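Local coordinates for protein putative N-acetylmuramoyl-L-alanine amidase,autolysin cwp6 (Peptoclostridium difficile, PDB 5J72) that probably cleaves the amide bond between N-acetylmuramic acid and L-alanine in peptidoglycan, using a zinc-dependent amidase domain carried with cell-wall-binding CWB2 modules, at residues A[609-612]-A[613-617]; A[277-280]-A[281-285]. All coordinates share one frame; numbering follows the deposited sequence.

How the contacts relate
Following the chain from the N terminus, contact 2 comes first. Residues 277-285 form the last turns of helix 270-283 and its exit toward strand 287-290, in the second CWB2 module. Contact 1, at 609-617, comes more than 300 residues later in the amidase domain and spans the short helix 610-614 between strand 599-606 and the C-terminal helix 619-637. Each contact closes a local turn within one continuous stretch; contact 2 closes before contact 1 opens, and they neither nest nor cross. The centres of contacts 1 and 2 are about 39 Å apart and their nearest atoms about 26 Å, without touching. Both include a lysine-aspartate salt bridge spanning four residues, one in a CWB2 module and one in the amidase domain.

Contact 1: A[609-612]-A[613-617]; sequences NKSD and MDKLN
K610 curls its chain round to the open, two-oxygen edge of the D614 carboxylate, four residues on, and NZ closes a salt bridge to D614 OD1 at 2.7 Å. That oxygen uses its syn lone pair, the side facing its twin; the bond from K610 NZ to D614 OD2, at 2.9 Å, is weak. Bends at chi2 and at chi4 (-96°) together bring the ammonium round to the acid. K615 is anchored differently: NZ donates to S611 O at 2.9 Å, coming from above the carbonyl plane and 63° out of it. One water accepts from K615 NZ, donates to D612 OD2 and also bonds S611 OG, so it joins the lysine to an acid whose OD2 lies 5.2 Å from K615 NZ. K610, S611 and D612 lie on a short helix whose N-cap is N609, and K615 comes just after it. N609 OD1 accepts from D612 N at 2.9 Å, in the carbonyl plane, with an N-H...O angle of 162°. The backbone adds a nearly straight bond from M613 N to N609 O, 2.9 Å long. Second-shell bonds fix the start of the helix, because N609 ND2 donates to G536 O while D612 OD1 receives both G540 N and F606 N, the latter at the end of strand 599-606. M613 touches L471, its side chain about 9 Å from that of the zinc ligand E477, and L616 packs on A605.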
loop_
_atom_site.group_PDB
_atom_site.type_symbol
_atom_site.label_atom_id
_atom_site.label_comp_id
_atom_site.label_asym_id
_atom_site.label_seq_id
_atom_site.Cartn_x
_atom_site.Cartn_y
_atom_site.Cartn_z
ATOM N N ASN A 609 -4.356 -1.315 -35.474
ATOM C CA ASN A 609 -5.431 -2.135 -36.078
ATOM C C ASN A 609 -6.620 -2.191 -35.094
ATOM O O ASN A 609 -6.475 -2.683 -33.978
ATOM C CB ASN A 609 -4.966 -3.548 -36.421
ATOM C CG ASN A 609 -6.116 -4.359 -36.980
ATOM O OD1 ASN A 609 -6.842 -5.026 -36.215
ATOM N ND2 ASN A 609 -6.368 -4.323 -38.294
ATOM N N LYS A 610 -7.793 -1.684 -35.500
ATOM C CA LYS A 610 -8.962 -1.648 -34.613
ATOM C C LYS A 610 -9.410 -3.011 -34.092
ATOM O O LYS A 610 -9.779 -3.124 -32.920
ATOM C CB LYS A 610 -10.145 -1.008 -35.339
ATOM C CG LYS A 610 -10.947 -0.137 -34.380
ATOM C CD LYS A 610 -12.439 -0.166 -34.662
ATOM C CE LYS A 610 -13.137 0.548 -33.545
ATOM N NZ LYS A 610 -13.600 -0.424 -32.529
ATOM N N SER A 611 -9.412 -4.032 -34.934
ATOM C CA SER A 611 -9.838 -5.350 -34.455
ATOM C C SER A 611 -8.895 -5.868 -33.284
ATOM O O SER A 611 -9.390 -6.357 -32.271
ATOM C CB SER A 611 -9.850 -6.331 -35.618
ATOM O OG SER A 611 -10.170 -7.639 -35.164
ATOM N N ASP A 612 -7.554 -5.723 -33.446
ATOM C CA ASP A 612 -6.554 -6.118 -32.438
ATOM C C ASP A 612 -6.731 -5.289 -31.182
ATOM O O ASP A 612 -6.845 -5.840 -30.094
ATOM C CB ASP A 612 -5.123 -5.901 -32.984
ATOM C CG ASP A 612 -4.644 -6.943 -33.965
ATOM O OD1 ASP A 612 -3.478 -6.850 -34.412
ATOM O OD2 ASP A 612 -5.426 -7.864 -34.285
ATOM N N MET A 613 -6.768 -3.936 -31.327
ATOM C CA MET A 613 -6.884 -3.017 -30.181
ATOM C C MET A 613 -8.201 -3.134 -29.434
ATOM O O MET A 613 -8.258 -2.839 -28.235
ATOM C CB MET A 613 -6.675 -1.570 -30.655
ATOM C CG MET A 613 -5.262 -1.359 -31.099
ATOM S SD MET A 613 -4.184 -1.438 -29.608
ATOM C CE MET A 613 -3.409 -2.884 -29.895
ATOM N N ASP A 614 -9.283 -3.563 -30.134
ATOM C CA ASP A 614 -10.569 -3.765 -29.448
ATOM C C ASP A 614 -10.408 -4.914 -28.362
ATOM O O ASP A 614 -11.130 -4.946 -27.361
ATOM C CB ASP A 614 -11.659 -4.175 -30.485
ATOM C CG ASP A 614 -12.255 -2.988 -31.235
ATOM O OD1 ASP A 614 -11.969 -1.823 -30.842
ATOM O OD2 ASP A 614 -13.004 -3.217 -32.214
ATOM N N LYS A 615 -9.465 -5.841 -28.581
ATOM C CA LYS A 615 -9.243 -6.908 -27.611
ATOM C C LYS A 615 -8.261 -6.441 -26.493
ATOM O O LYS A 615 -7.973 -7.210 -25.563
ATOM C CB LYS A 615 -8.680 -8.159 -28.302
ATOM C CG LYS A 615 -9.678 -8.814 -29.263
ATOM C CD LYS A 615 -8.958 -9.683 -30.261
ATOM C CE LYS A 615 -9.907 -10.197 -31.313
ATOM N NZ LYS A 615 -10.093 -9.184 -32.395
ATOM N N LEU A 616 -7.758 -5.201 -26.591
ATOM C CA LEU A 616 -6.827 -4.645 -25.584
ATOM C C LEU A 616 -7.282 -3.244 -25.099
ATOM O O LEU A 616 -6.454 -2.416 -24.705
ATOM C CB LEU A 616 -5.430 -4.514 -26.205
ATOM C CG LEU A 616 -4.839 -5.807 -26.674
ATOM C CD1 LEU A 616 -3.713 -5.533 -27.681
ATOM C CD2 LEU A 616 -4.349 -6.557 -25.466
ATOM N N ASN A 617 -8.586 -3.000 -25.085
ATOM C CA ASN A 617 -9.055 -1.660 -24.727
ATOM C C ASN A 617 -9.397 -1.430 -23.246
ATOM O O ASN A 617 -10.083 -0.482 -22.946
ATOM C CB ASN A 617 -10.251 -1.302 -25.609
ATOM C CG ASN A 617 -11.430 -2.236 -25.481
ATOM O OD1 ASN A 617 -11.477 -3.091 -24.581
ATOM N ND2 ASN A 617 -12.447 -2.134 -26.339
HETATM O O HOH W 1 -7.820 -9.047 -34.035
#

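Contact 2: A[277-280]-A[281-285]; sequences SSKA and GEDQQ
K279 and D283, one helical turn apart, meet through a salt bridge of 2.9 Å between K279 NZ and D283 OD1. The ammonium approaches on the syn side of that oxygen and stands 17° out of the carboxylate plane, with D283 OD2 farther from K279 NZ at 3.6 Å. With chi1 at 170° the lysine chain starts beside its own carbonyl carbon, and a bend at chi2 carries it along the helix to the acid. E282 is a looser neighbour: its OE2 lies 4.4 Å from K279 NZ, beyond salt-bridge range, and may still contribute to the local field. In the backbone, D283 N donates to K279 O at 3.0 Å, so backbone and side chains connect the same two residues. A Schellman motif then ends the helix. Q284 takes positive phi (55°) as the C-prime residue, Q285 N returns to A280 O at 3.1 Å, in the carbonyl plane, and the accompanying bond from Q284 N to G281 O is weak. Further out, D283 OD2 takes a salt bridge from K260 NZ and a hydrogen bond with Y262 OH, which together position the acid, while Q285 OE1 accepts from N259 N and K260 N. This is the helix of a beta-alpha-beta unit: A280 packs on Y262 of strand 260-265, on I287 of strand 287-290 and on P175 of helix 174-180.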
loop_
_atom_site.group_PDB
_atom_site.type_symbol
_atom_site.label_atom_id
_atom_site.label_comp_id
_atom_site.label_asym_id
_atom_site.label_seq_id
_atom_site.Cartn_x
_atom_site.Cartn_y
_atom_site.Cartn_z
ATOM N N SER A 277 -7.877 3.088 2.671
ATOM C CA SER A 277 -8.146 3.117 4.123
ATOM C C SER A 277 -7.130 3.936 4.925
ATOM O O SER A 277 -7.507 4.744 5.799
ATOM C CB SER A 277 -8.090 1.663 4.667
ATOM O OG SER A 277 -9.408 1.191 4.615
ATOM N N SER A 278 -5.832 3.759 4.646
ATOM C CA SER A 278 -4.880 4.490 5.473
ATOM C C SER A 278 -4.977 5.958 5.178
ATOM O O SER A 278 -4.765 6.763 6.088
ATOM C CB SER A 278 -3.426 3.985 5.284
ATOM O OG SER A 278 -2.959 4.225 3.956
ATOM N N LYS A 279 -5.323 6.311 3.964
ATOM C CA LYS A 279 -5.337 7.725 3.631
ATOM C C LYS A 279 -6.645 8.378 4.191
ATOM O O LYS A 279 -6.607 9.470 4.793
ATOM C CB LYS A 279 -5.266 7.839 2.097
ATOM C CG LYS A 279 -5.521 9.282 1.620
ATOM C CD LYS A 279 -4.457 10.265 2.199
ATOM C CE LYS A 279 -4.618 11.642 1.547
ATOM N NZ LYS A 279 -4.082 12.737 2.392
ATOM N N ALA A 280 -7.767 7.710 3.973
ATOM C CA ALA A 280 -9.047 8.177 4.530
ATOM C C ALA A 280 -8.864 8.291 6.098
ATOM O O ALA A 280 -9.401 9.184 6.741
ATOM C CB ALA A 280 -10.145 7.121 4.224
ATOM N N GLY A 281 -8.095 7.316 6.697
ATOM C CA GLY A 281 -7.873 7.354 8.151
ATOM C C GLY A 281 -7.036 8.545 8.561
ATOM O O GLY A 281 -7.342 9.206 9.559
ATOM N N GLU A 282 -5.976 8.822 7.840
ATOM C CA GLU A 282 -5.119 9.980 8.182
ATOM C C GLU A 282 -5.922 11.292 8.056
ATOM O O GLU A 282 -5.777 12.170 8.890
ATOM C CB GLU A 282 -3.913 10.051 7.176
ATOM C CG GLU A 282 -3.079 11.277 7.391
ATOM C CD GLU A 282 -1.933 11.394 6.357
ATOM O OE1 GLU A 282 -1.410 10.356 5.928
ATOM O OE2 GLU A 282 -1.554 12.544 6.023
ATOM N N ASP A 283 -6.779 11.388 7.033
ATOM C CA ASP A 283 -7.604 12.589 6.839
ATOM C C ASP A 283 -8.811 12.598 7.778
ATOM O O ASP A 283 -9.417 13.630 7.940
ATOM C CB ASP A 283 -8.190 12.594 5.428
ATOM C CG ASP A 283 -7.163 12.866 4.317
ATOM O OD1 ASP A 283 -5.959 13.060 4.639
ATOM O OD2 ASP A 283 -7.574 12.897 3.130
ATOM N N GLN A 284 -9.156 11.422 8.380
ATOM C CA GLN A 284 -10.379 11.286 9.214
ATOM C C GLN A 284 -11.574 11.713 8.403
ATOM O O GLN A 284 -12.442 12.470 8.895
ATOM C CB GLN A 284 -10.282 12.127 10.526
ATOM C CG GLN A 284 -9.055 11.662 11.299
ATOM C CD GLN A 284 -8.905 12.367 12.649
ATOM O OE1 GLN A 284 -9.854 12.898 13.200
ATOM N NE2 GLN A 284 -7.696 12.344 13.202
ATOM N N GLN A 285 -11.629 11.255 7.153
ATOM C CA GLN A 285 -12.792 11.578 6.287
ATOM C C GLN A 285 -13.265 10.217 5.842
ATOM O O GLN A 285 -12.494 9.251 5.647
ATOM C CB GLN A 285 -12.422 12.558 5.161
ATOM C CG GLN A 285 -12.032 13.919 5.736
ATOM C CD GLN A 285 -13.242 14.735 6.186
ATOM O OE1 GLN A 285 -14.307 14.743 5.559
ATOM N NE2 GLN A 285 -13.103 15.402 7.316
#